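Local coordinates for beta-lactamase domain protein (Burkholderia ambifaria, PDB 5I0P), which binds two zinc ions and is probably a hydrolase of the metallo-beta-lactamase superfamily, its natural substrate not established, at residues 205-210 with 216-221; 242-247 with 251-256; 259-264 with 289-294; 273-276 with 280-283. One frame throughout, in Å; residues are numbered along the deposited sequence.

The four contacts follow one another in the second half of the chain, except that contact 4 is nested inside the loop closed by contact 3. Contacts 1 and 4 are hairpins of the same six-stranded sheet, with centres about 15 Å apart. Contacts 2 and 3 share helix 253-260, and their centres lie about 16 Å apart. Contact 3 touches contact 1, where Ser260, Arg263 and Tyr264 pack on Gly210, Val208 and Ala219. Contacts 2 and 4 are the most distant pair, about 25 Å between centres, on opposite sides of the chain's centre. Together they run from the sheet beside the zinc site out to the C-terminal helices.

Contact 1 (205-210 with 216-221); sequences WRVVTG and EHCALH
Arg206 and His221 open a run of three hydrogen-bonded pairs between two antiparallel strands, followed by Val208 with Ala219 and Gly210 with His217. Each pair exchanges two backbone bonds, six in all. The bond from Arg206 N to His221 O is short, 2.6 Å, and almost straight at 176°. Val208 N gives to Ala219 O at 2.8 Å. At the far end, Gly210 N is bonded to His217 O. That oxygen also takes a close CA-H contact from Thr209 CA, at 3.0 Å.

Val208 O has two donors. One is Ala219 N; the other is a water 2.8 Å away. The same water is bonded to His217 ND1 at 2.9 Å, and so ties the imidazole to the neighbouring strand. The imidazole CG is anti to the backbone N (chi1 179°), which carries the ring away from Gly210. Its NE2 is bonded to the backbone N of Asp232, a zinc ligand, so both ring nitrogens have partners. Thr209 OG1 is bonded to Glu194 and Tyr211, and Glu216 OE1 to the backbone N of Gly132.

Apolar groups fill in between. Val207 CG2 meets Leu220 CD2 at 4.0 Å, and both valine methyls touch Cys218 SG. Leu220 O lies at the edge of the Trp205 ring, 3.5 Å from Trp205 CE3. The two side chains cross at about a right angle, with Leu220 CB 3.7 Å from Trp205 CE3.

This is a beta hairpin of the metallo-beta-lactamase fold. Its six-residue connecting loop carries the zinc ligand His213. The NE2 bond to Asp232 and the ring against zinc ligand His102 are consistent with a second-shell role for His217.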
loop_
_atom_site.group_PDB
_atom_site.type_symbol
_atom_site.label_atom_id
_atom_site.label_comp_id
_atom_site.label_asym_id
_atom_site.label_seq_id
_atom_site.Cartn_x
_atom_site.Cartn_y
_atom_site.Cartn_z
ATOM N N TRP A 205 -2.772 -18.513 2.650
ATOM C CA TRP A 205 -2.090 -17.246 2.409
ATOM C C TRP A 205 -1.282 -16.893 3.653
ATOM O O TRP A 205 -1.830 -16.857 4.768
ATOM C CB TRP A 205 -3.087 -16.145 2.109
ATOM C CG TRP A 205 -3.899 -16.363 0.919
ATOM C CD1 TRP A 205 -5.103 -17.017 0.852
ATOM C CD2 TRP A 205 -3.616 -15.899 -0.412
ATOM N NE1 TRP A 205 -5.581 -16.988 -0.437
ATOM C CE2 TRP A 205 -4.694 -16.302 -1.233
ATOM C CE3 TRP A 205 -2.561 -15.166 -0.988
ATOM C CZ2 TRP A 205 -4.740 -16.017 -2.602
ATOM C CZ3 TRP A 205 -2.614 -14.871 -2.354
ATOM C CH2 TRP A 205 -3.694 -15.309 -3.143
ATOM N N ARG A 206 0.017 -16.679 3.469
ATOM C CA ARG A 206 0.920 -16.334 4.557
ATOM C C ARG A 206 1.026 -14.812 4.678
ATOM O O ARG A 206 1.258 -14.125 3.685
ATOM C CB ARG A 206 2.282 -16.980 4.288
ATOM C CG ARG A 206 3.332 -16.769 5.372
ATOM C CD ARG A 206 4.050 -18.072 5.698
ATOM N NE ARG A 206 3.117 -19.162 5.998
ATOM C CZ ARG A 206 2.765 -19.527 7.228
ATOM N NH1 ARG A 206 3.267 -18.895 8.279
ATOM N NH2 ARG A 206 1.925 -20.533 7.411
ATOM N N VAL A 207 0.862 -14.278 5.887
ATOM C CA VAL A 207 1.021 -12.839 6.058
ATOM C C VAL A 207 2.485 -12.463 5.926
ATOM O O VAL A 207 3.348 -13.014 6.622
ATOM C CB VAL A 207 0.486 -12.376 7.416
ATOM C CG1 VAL A 207 0.962 -10.923 7.704
ATOM C CG2 VAL A 207 -1.042 -12.451 7.447
ATOM N N VAL A 208 2.776 -11.521 5.034
ATOM C CA VAL A 208 4.119 -10.986 4.856
ATOM C C VAL A 208 4.050 -9.482 5.114
ATOM O O VAL A 208 3.398 -8.740 4.362
ATOM C CB VAL A 208 4.687 -11.316 3.467
ATOM C CG1 VAL A 208 6.069 -10.683 3.289
ATOM C CG2 VAL A 208 4.762 -12.842 3.293
ATOM N N THR A 209 4.651 -9.038 6.223
ATOM C CA THR A 209 4.577 -7.629 6.606
ATOM C C THR A 209 5.672 -6.836 5.913
ATOM O O THR A 209 6.800 -7.312 5.771
ATOM C CB THR A 209 4.726 -7.442 8.109
ATOM O OG1 THR A 209 5.982 -7.991 8.514
ATOM C CG2 THR A 209 3.644 -8.175 8.822
ATOM N N GLY A 210 5.343 -5.607 5.551
ATOM C CA GLY A 210 6.291 -4.710 4.925
ATOM C C GLY A 210 6.281 -3.380 5.648
ATOM O O GLY A 210 5.304 -3.010 6.284
ATOM N N GLU A 216 2.586 -1.247 9.103
ATOM C CA GLU A 216 2.712 -2.694 9.178
ATOM C C GLU A 216 1.917 -3.306 8.033
ATOM O O GLU A 216 0.844 -3.891 8.246
ATOM C CB GLU A 216 2.216 -3.208 10.538
ATOM C CG GLU A 216 2.560 -4.672 10.806
ATOM C CD GLU A 216 1.887 -5.257 12.084
ATOM O OE1 GLU A 216 1.251 -4.517 12.885
ATOM O OE2 GLU A 216 2.017 -6.475 12.297
ATOM N N HIS A 217 2.444 -3.160 6.820
ATOM C CA HIS A 217 1.692 -3.458 5.604
ATOM C C HIS A 217 1.513 -4.958 5.433
ATOM O O HIS A 217 2.471 -5.729 5.553
ATOM C CB HIS A 217 2.420 -2.861 4.405
ATOM C CG HIS A 217 1.751 -3.136 3.093
ATOM N ND1 HIS A 217 1.820 -4.366 2.466
ATOM C CD2 HIS A 217 1.017 -2.337 2.282
ATOM C CE1 HIS A 217 1.134 -4.316 1.338
ATOM N NE2 HIS A 217 0.655 -3.090 1.191
ATOM N N CYS A 218 0.288 -5.387 5.158
ATOM C CA CYS A 218 -0.002 -6.819 5.050
ATOM C C CYS A 218 -0.089 -7.193 3.578
ATOM O O CYS A 218 -1.026 -6.793 2.891
ATOM C CB CYS A 218 -1.297 -7.211 5.774
ATOM S SG CYS A 218 -1.796 -8.933 5.402
ATOM N N ALA A 219 0.901 -7.932 3.101
ATOM C CA ALA A 219 0.829 -8.635 1.828
ATOM C C ALA A 219 0.546 -10.103 2.131
ATOM O O ALA A 219 0.849 -10.601 3.223
ATOM C CB ALA A 219 2.109 -8.493 1.014
ATOM N N LEU A 220 -0.112 -10.771 1.194
ATOM C CA LEU A 220 -0.526 -12.148 1.387
ATOM C C LEU A 220 0.166 -13.025 0.368
ATOM O O LEU A 220 0.035 -12.790 -0.840
ATOM C CB LEU A 220 -2.052 -12.269 1.265
ATOM C CG LEU A 220 -2.807 -11.451 2.319
ATOM C CD1 LEU A 220 -4.245 -11.442 1.966
ATOM C CD2 LEU A 220 -2.560 -12.009 3.759
ATOM N N HIS A 221 0.849 -14.062 0.846
ATOM C CA HIS A 221 1.623 -14.940 -0.020
ATOM C C HIS A 221 1.070 -16.360 0.023
ATOM O O HIS A 221 1.015 -16.977 1.092
ATOM C CB HIS A 221 3.093 -14.947 0.388
ATOM C CG HIS A 221 3.954 -15.733 -0.545
ATOM N ND1 HIS A 221 5.085 -16.404 -0.137
ATOM C CD2 HIS A 221 3.831 -15.970 -1.875
ATOM C CE1 HIS A 221 5.626 -17.014 -1.176
ATOM N NE2 HIS A 221 4.881 -16.773 -2.241
HETATM O O HOH W 1 3.846 -6.389 2.972
#

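Contact 2 (242-247 with 251-256); sequences VSVFDL and ANPLAL
Val242 and Val244 grip the ring of Pro253 through different parts of it. Val242 slants across the proline, and its CG1 lies 3.6 Å from Pro253 CB. The Val244 and Pro253 side chains cross at about a right angle, with Val244 CG2 3.6 Å from Pro253 CD. Between the two valines, the carbonyl of Ser243 meets the ring too: its O is 3.2 Å from Pro253 CG. The proline is thus met at CB, CG and CD in turn by three consecutive residues.

The first torsions explain which methyl does the work. Val242 CG1 is anti to the backbone N (chi1 169°), and from there it reaches past the proline to the first turn of the helix. It lies 3.4 Å from Leu254 N and 3.9 Å from Leu254 CB. In Val244 the touching methyl is the other one, CG2, anti to the carbonyl carbon. It also approaches Ala251 O, at 3.8 Å.

The touching parts, 242-244 and 251-254, run 160° apart. Ser243 turns its side chain away from the helix and makes a weak bond back to Val242 O. Asn252 is the N-cap of helix 253-260; its OD1 accepts a weak bond from Ala255 N. Helix 333-347 adjoins both sides: Val244 packs on Leu339, and its backbone bonds that of Gly336, while Asn343 ND2 bonds Ala251 O.

Contact across the segments is therefore mainly apolar, with methyls also against Leu254 N and Ala251 O and the Ser243 carbonyl against the proline. Cohesion here rests on shape and burial.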
loop_
_atom_site.group_PDB
_atom_site.type_symbol
_atom_site.label_atom_id
_atom_site.label_comp_id
_atom_site.label_asym_id
_atom_site.label_seq_id
_atom_site.Cartn_x
_atom_site.Cartn_y
_atom_site.Cartn_z
ATOM N N VAL A 242 7.205 6.528 -0.038
ATOM C CA VAL A 242 8.017 6.443 1.177
ATOM C C VAL A 242 8.197 7.860 1.701
ATOM O O VAL A 242 8.630 8.739 0.952
ATOM C CB VAL A 242 9.378 5.775 0.904
ATOM C CG1 VAL A 242 10.260 5.930 2.055
ATOM C CG2 VAL A 242 9.181 4.277 0.630
ATOM N N SER A 243 7.754 8.123 2.929
ATOM C CA SER A 243 7.831 9.495 3.415
ATOM C C SER A 243 8.131 9.567 4.903
ATOM O O SER A 243 7.846 8.650 5.672
ATOM C CB SER A 243 6.564 10.292 3.117
ATOM O OG SER A 243 6.562 10.668 1.761
ATOM N N VAL A 244 8.718 10.700 5.280
ATOM C CA VAL A 244 8.919 11.097 6.660
ATOM C C VAL A 244 7.885 12.171 6.979
ATOM O O VAL A 244 7.596 13.035 6.140
ATOM C CB VAL A 244 10.353 11.603 6.899
ATOM C CG1 VAL A 244 10.480 12.111 8.313
ATOM C CG2 VAL A 244 11.363 10.485 6.642
ATOM N N PHE A 245 7.257 12.053 8.143
ATOM C CA PHE A 245 6.228 12.969 8.599
ATOM C C PHE A 245 6.616 13.560 9.940
ATOM O O PHE A 245 7.563 13.112 10.602
ATOM C CB PHE A 245 4.877 12.253 8.719
ATOM C CG PHE A 245 4.465 11.515 7.480
ATOM C CD1 PHE A 245 3.859 12.177 6.428
ATOM C CD2 PHE A 245 4.719 10.154 7.349
ATOM C CE1 PHE A 245 3.479 11.488 5.287
ATOM C CE2 PHE A 245 4.343 9.448 6.198
ATOM C CZ PHE A 245 3.734 10.122 5.170
ATOM N N ASP A 246 5.820 14.542 10.364
ATOM C CA ASP A 246 6.090 15.231 11.619
ATOM C C ASP A 246 6.003 14.298 12.824
ATOM O O ASP A 246 6.665 14.548 13.837
ATOM C CB ASP A 246 5.123 16.399 11.775
ATOM C CG ASP A 246 5.419 17.229 13.004
ATOM O OD1 ASP A 246 4.455 17.773 13.590
ATOM O OD2 ASP A 246 6.614 17.331 13.390
ATOM N N LEU A 247 5.254 13.197 12.703
ATOM C CA LEU A 247 4.943 12.343 13.848
ATOM C C LEU A 247 6.147 11.539 14.282
ATOM O O LEU A 247 6.308 11.234 15.471
ATOM C CB LEU A 247 3.805 11.384 13.495
ATOM C CG LEU A 247 3.336 10.521 14.645
ATOM C CD1 LEU A 247 2.734 11.437 15.666
ATOM C CD2 LEU A 247 2.343 9.489 14.180
ATOM N N ALA A 251 12.463 9.295 11.304
ATOM C CA ALA A 251 12.225 7.958 10.755
ATOM C C ALA A 251 13.142 7.629 9.566
ATOM O O ALA A 251 13.681 8.502 8.882
ATOM C CB ALA A 251 10.766 7.794 10.314
ATOM N N ASN A 252 13.288 6.332 9.307
ATOM C CA ASN A 252 14.055 5.834 8.170
ATOM C C ASN A 252 13.177 4.947 7.276
ATOM O O ASN A 252 13.446 3.750 7.110
ATOM C CB ASN A 252 15.294 5.080 8.644
ATOM C CG ASN A 252 16.364 5.001 7.573
ATOM O OD1 ASN A 252 16.132 5.382 6.412
ATOM N ND2 ASN A 252 17.543 4.504 7.946
ATOM N N PRO A 253 12.109 5.505 6.685
ATOM C CA PRO A 253 11.203 4.649 5.917
ATOM C C PRO A 253 11.826 4.052 4.668
ATOM O O PRO A 253 11.448 2.936 4.285
ATOM C CB PRO A 253 10.021 5.581 5.592
ATOM C CG PRO A 253 10.569 6.955 5.698
ATOM C CD PRO A 253 11.628 6.905 6.740
ATOM N N LEU A 254 12.769 4.734 4.010
ATOM C CA LEU A 254 13.309 4.145 2.787
ATOM C C LEU A 254 14.193 2.946 3.106
ATOM O O LEU A 254 14.173 1.942 2.392
ATOM C CB LEU A 254 14.066 5.190 1.968
ATOM C CG LEU A 254 14.597 4.801 0.571
ATOM C CD1 LEU A 254 13.513 4.237 -0.300
ATOM C CD2 LEU A 254 15.256 5.992 -0.117
ATOM N N ALA A 255 14.987 3.022 4.165
ATOM C CA ALA A 255 15.735 1.831 4.531
ATOM C C ALA A 255 14.798 0.678 4.914
ATOM O O ALA A 255 15.012 -0.462 4.496
ATOM C CB ALA A 255 16.704 2.159 5.650
ATOM N N LEU A 256 13.757 0.957 5.705
ATOM C CA LEU A 256 12.778 -0.072 6.042
ATOM C C LEU A 256 12.173 -0.675 4.780
ATOM O O LEU A 256 12.002 -1.897 4.678
ATOM C CB LEU A 256 11.675 0.526 6.934
ATOM C CG LEU A 256 12.166 0.906 8.336
ATOM C CD1 LEU A 256 11.137 1.693 9.179
ATOM C CD2 LEU A 256 12.560 -0.366 9.014
#

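Contact 3 (259-264 with 289-294); sequences ESLGRY and AQLRAH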
loop_
_atom_site.group_PDB
_atom_site.type_symbol
_atom_site.label_atom_id
_atom_site.label_comp_id
_atom_site.label_asym_id
_atom_site.label_seq_id
_atom_site.Cartn_x
_atom_site.Cartn_y
_atom_site.Cartn_z
ATOM N N GLU A 259 14.614 -2.789 2.875
ATOM C CA GLU A 259 14.806 -4.055 3.563
ATOM C C GLU A 259 13.584 -4.956 3.390
ATOM O O GLU A 259 13.725 -6.145 3.115
ATOM C CB GLU A 259 15.109 -3.803 5.024
ATOM C CG GLU A 259 15.329 -5.032 5.876
ATOM C CD GLU A 259 15.419 -4.659 7.354
ATOM O OE1 GLU A 259 16.173 -5.336 8.091
ATOM O OE2 GLU A 259 14.763 -3.667 7.776
ATOM N N SER A 260 12.378 -4.396 3.488
ATOM C CA SER A 260 11.182 -5.204 3.273
ATOM C C SER A 260 11.154 -5.852 1.877
ATOM O O SER A 260 10.628 -6.955 1.709
ATOM C CB SER A 260 9.952 -4.327 3.464
ATOM O OG SER A 260 9.874 -3.850 4.775
ATOM N N LEU A 261 11.750 -5.213 0.874
ATOM C CA LEU A 261 11.676 -5.774 -0.469
ATOM C C LEU A 261 12.355 -7.124 -0.563
ATOM O O LEU A 261 11.981 -7.935 -1.419
ATOM C CB LEU A 261 12.274 -4.803 -1.477
ATOM C CG LEU A 261 11.406 -3.603 -1.829
ATOM C CD1 LEU A 261 12.080 -2.844 -2.961
ATOM C CD2 LEU A 261 10.021 -4.038 -2.258
ATOM N N GLY A 262 13.307 -7.405 0.329
ATOM C CA GLY A 262 13.951 -8.701 0.319
ATOM C C GLY A 262 13.004 -9.865 0.520
ATOM O O GLY A 262 13.306 -10.973 0.074
ATOM N N ARG A 263 11.851 -9.633 1.155
ATOM C CA ARG A 263 10.857 -10.685 1.339
ATOM C C ARG A 263 10.288 -11.220 0.017
ATOM O O ARG A 263 9.908 -12.396 -0.079
ATOM C CB ARG A 263 9.725 -10.138 2.204
ATOM C CG ARG A 263 10.131 -9.723 3.599
ATOM C CD ARG A 263 10.736 -10.892 4.413
ATOM N NE ARG A 263 9.940 -12.136 4.464
ATOM C CZ ARG A 263 8.887 -12.370 5.260
ATOM N NH1 ARG A 263 8.435 -11.438 6.084
ATOM N NH2 ARG A 263 8.287 -13.550 5.234
ATOM N N TYR A 264 10.198 -10.386 -1.011
ATOM C CA TYR A 264 9.647 -10.864 -2.269
ATOM C C TYR A 264 10.740 -11.285 -3.234
ATOM O O TYR A 264 10.500 -12.173 -4.048
ATOM C CB TYR A 264 8.775 -9.776 -2.895
ATOM C CG TYR A 264 8.004 -9.028 -1.841
ATOM C CD1 TYR A 264 6.876 -9.578 -1.267
ATOM C CD2 TYR A 264 8.443 -7.789 -1.384
ATOM C CE1 TYR A 264 6.182 -8.902 -0.261
ATOM C CE2 TYR A 264 7.773 -7.123 -0.408
ATOM C CZ TYR A 264 6.643 -7.680 0.171
ATOM O OH TYR A 264 5.964 -7.010 1.182
ATOM N N ALA A 289 14.411 -5.301 -8.811
ATOM C CA ALA A 289 15.704 -4.826 -9.263
ATOM C C ALA A 289 15.589 -3.407 -9.802
ATOM O O ALA A 289 16.450 -2.550 -9.534
ATOM C CB ALA A 289 16.271 -5.797 -10.286
ATOM N N GLN A 290 14.474 -3.117 -10.479
ATOM C CA GLN A 290 14.224 -1.774 -10.991
ATOM C C GLN A 290 13.982 -0.780 -9.855
ATOM O O GLN A 290 14.453 0.362 -9.896
ATOM C CB GLN A 290 13.015 -1.812 -11.920
ATOM C CG GLN A 290 13.238 -2.677 -13.103
ATOM C CD GLN A 290 11.995 -2.863 -13.960
ATOM O OE1 GLN A 290 10.928 -2.319 -13.667
ATOM N NE2 GLN A 290 12.128 -3.667 -15.009
ATOM N N LEU A 291 13.193 -1.173 -8.866
ATOM C CA LEU A 291 12.935 -0.272 -7.763
ATOM C C LEU A 291 14.220 0.014 -6.992
ATOM O O LEU A 291 14.512 1.171 -6.663
ATOM C CB LEU A 291 11.869 -0.891 -6.863
ATOM C CG LEU A 291 10.514 -1.101 -7.546
ATOM C CD1 LEU A 291 9.695 -2.035 -6.690
ATOM C CD2 LEU A 291 9.792 0.190 -7.720
ATOM N N ARG A 292 15.044 -1.013 -6.763
ATOM C CA ARG A 292 16.296 -0.767 -6.055
ATOM C C ARG A 292 17.204 0.166 -6.852
ATOM O O ARG A 292 17.791 1.090 -6.278
ATOM C CB ARG A 292 17.032 -2.075 -5.726
ATOM C CG ARG A 292 16.331 -3.036 -4.811
ATOM C CD ARG A 292 17.282 -4.162 -4.343
ATOM N NE ARG A 292 16.649 -5.091 -3.398
ATOM C CZ ARG A 292 16.384 -4.821 -2.123
ATOM N NH1 ARG A 292 15.819 -5.740 -1.365
ATOM N NH2 ARG A 292 16.678 -3.647 -1.606
ATOM N N ALA A 293 17.313 -0.046 -8.174
ATOM C CA ALA A 293 18.117 0.851 -9.010
ATOM C C ALA A 293 17.563 2.263 -9.002
ATOM O O ALA A 293 18.314 3.233 -8.850
ATOM C CB ALA A 293 18.169 0.345 -10.436
ATOM N N HIS A 294 16.243 2.397 -9.100
ATOM C CA HIS A 294 15.626 3.717 -9.095
ATOM C C HIS A 294 15.953 4.472 -7.811
ATOM O O HIS A 294 16.428 5.616 -7.848
ATOM C CB HIS A 294 14.137 3.549 -9.283
ATOM C CG HIS A 294 13.325 4.700 -8.806
ATOM N ND1 HIS A 294 12.743 4.724 -7.553
ATOM C CD2 HIS A 294 12.953 5.847 -9.422
ATOM C CE1 HIS A 294 12.065 5.851 -7.413
ATOM N NE2 HIS A 294 12.172 6.545 -8.534
#
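Arg292 reaches from one helix to Leu261 and Gly262. With CG anti to the carbonyl carbon (chi1 -63°) and the chain extended from CG to NE, the side chain carries its tip from CB across to these two residues. NE forms a salt bridge with Glu265. At the tip, CZ lies 4.2 Å from Leu261 CB, and NH1 comes closer to the same carbon, 3.7 Å. Leu261 CB thus sits over one face of the guanidinium. Gly262 is placed differently, at the edge of the group and near its plane, with N 3.5 Å from NH1. Both nitrogens are donors, so this is a packing contact. NH2 is bonded to Leu258 O. NH1, like NE and NH2, has a hydrogen-bond partner flanking the segments, so all three nitrogens are held while Leu261 lies against the face.

The apolar side is thinner: Leu261 CD1 approaches Leu291 CB at 4.4 Å.

The contact joins the long helix 284-308 to the junction of helices 253-260 and 262-265. Beyond that junction, Arg263 and Tyr264 pack on Val208 of strand 203-210, and Tyr264 also touches Val284 and Ile288 of the long helix.

Contact 4 (273-276 with 280-283); sequences VLPS and PFRG
Val273 presses its branched side chain onto the face of the Phe281 ring. Val273 CB is the bump on that face, 3.8 Å from the ring centroid and 22° off the normal, a CH-pi contact offset toward the rim. Val273 CG2 lies at the rim, and CG1 overhangs it, 3.5 Å from Phe281 CE1. The ring can lie there because Phe281 CG sits between the backbone N and the carbonyl carbon (chi1 74°), which brings the ring alongside the valine. Pro275 CG meets the ring edge, near its plane, 4.3 Å from Phe281 CE1.

Leu274 turns to the other side of the strand. Its methyl CD2 sits against CB and CG of the Pro280 ring, 3.7 Å from CB, and slants across it. Pro280 CA in turn lies against Val273 O, at 3.2 Å. Val273 and Phe281 form a hydrogen-bonded antiparallel pair, with Val273 N to Phe281 O at 2.8 Å.

The short, weakly bonded strand 281-282 is one of the sheet's two edge strands, and strand 272-275 runs between it and strand 227-231. Leu274 and Pro280 both touch Val33 in the seven-stranded sheet. Zinc ligand His277 lies in the connecting loop, and helix 284-308 follows Gly283, its N-cap.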
loop_
_atom_site.group_PDB
_atom_site.type_symbol
_atom_site.label_atom_id
_atom_site.label_comp_id
_atom_site.label_asym_id
_atom_site.label_seq_id
_atom_site.Cartn_x
_atom_site.Cartn_y
_atom_site.Cartn_z
ATOM N N VAL A 273 2.113 -11.858 -9.269
ATOM C CA VAL A 273 1.958 -10.719 -8.375
ATOM C C VAL A 273 0.627 -10.049 -8.678
ATOM O O VAL A 273 0.318 -9.765 -9.844
ATOM C CB VAL A 273 3.116 -9.718 -8.528
ATOM C CG1 VAL A 273 3.011 -8.632 -7.477
ATOM C CG2 VAL A 273 4.464 -10.445 -8.445
ATOM N N LEU A 274 -0.174 -9.814 -7.634
ATOM C CA LEU A 274 -1.431 -9.086 -7.739
ATOM C C LEU A 274 -1.266 -7.749 -7.028
ATOM O O LEU A 274 -1.394 -7.661 -5.803
ATOM C CB LEU A 274 -2.585 -9.905 -7.157
ATOM C CG LEU A 274 -2.709 -11.317 -7.769
ATOM C CD1 LEU A 274 -3.891 -12.123 -7.225
ATOM C CD2 LEU A 274 -2.863 -11.216 -9.237
ATOM N N PRO A 275 -0.909 -6.694 -7.740
ATOM C CA PRO A 275 -0.637 -5.411 -7.094
ATOM C C PRO A 275 -1.893 -4.562 -7.057
ATOM O O PRO A 275 -2.807 -4.714 -7.871
ATOM C CB PRO A 275 0.391 -4.776 -8.026
ATOM C CG PRO A 275 -0.153 -5.226 -9.428
ATOM C CD PRO A 275 -0.734 -6.625 -9.202
ATOM N N SER A 276 -1.905 -3.637 -6.106
ATOM C CA SER A 276 -3.092 -2.820 -5.948
ATOM C C SER A 276 -3.202 -1.725 -6.992
ATOM O O SER A 276 -4.263 -1.112 -7.102
ATOM C CB SER A 276 -3.145 -2.273 -4.535
ATOM O OG SER A 276 -3.422 -3.384 -3.678
ATOM N N PRO A 280 -1.890 -7.466 -12.926
ATOM C CA PRO A 280 -1.213 -8.704 -12.504
ATOM C C PRO A 280 -0.027 -8.981 -13.422
ATOM O O PRO A 280 -0.080 -8.745 -14.638
ATOM C CB PRO A 280 -2.297 -9.785 -12.650
ATOM C CG PRO A 280 -3.606 -9.065 -12.522
ATOM C CD PRO A 280 -3.350 -7.641 -13.067
ATOM N N PHE A 281 1.070 -9.439 -12.827
ATOM C CA PHE A 281 2.282 -9.621 -13.604
ATOM C C PHE A 281 3.175 -10.679 -12.966
ATOM O O PHE A 281 3.073 -10.999 -11.780
ATOM C CB PHE A 281 3.060 -8.318 -13.745
ATOM C CG PHE A 281 3.768 -7.892 -12.490
ATOM C CD1 PHE A 281 3.108 -7.180 -11.510
ATOM C CD2 PHE A 281 5.099 -8.204 -12.293
ATOM C CE1 PHE A 281 3.780 -6.745 -10.375
ATOM C CE2 PHE A 281 5.761 -7.784 -11.129
ATOM C CZ PHE A 281 5.092 -7.065 -10.184
ATOM N N ARG A 282 4.049 -11.224 -13.793
ATOM C CA ARG A 282 5.136 -12.065 -13.345
ATOM C C ARG A 282 6.443 -11.326 -13.611
ATOM O O ARG A 282 6.572 -10.585 -14.593
ATOM C CB ARG A 282 5.113 -13.423 -14.060
ATOM C CG ARG A 282 3.990 -14.332 -13.595
ATOM C CD ARG A 282 4.048 -15.784 -14.126
ATOM N NE ARG A 282 3.099 -16.597 -13.352
ATOM C CZ ARG A 282 1.805 -16.758 -13.646
ATOM N NH1 ARG A 282 1.313 -16.186 -14.732
ATOM N NH2 ARG A 282 1.003 -17.484 -12.856
ATOM N N GLY A 283 7.419 -11.555 -12.740
ATOM C CA GLY A 283 8.674 -10.855 -12.841
ATOM C C GLY A 283 8.919 -10.032 -11.602
ATOM O O GLY A 283 9.428 -8.904 -11.687
#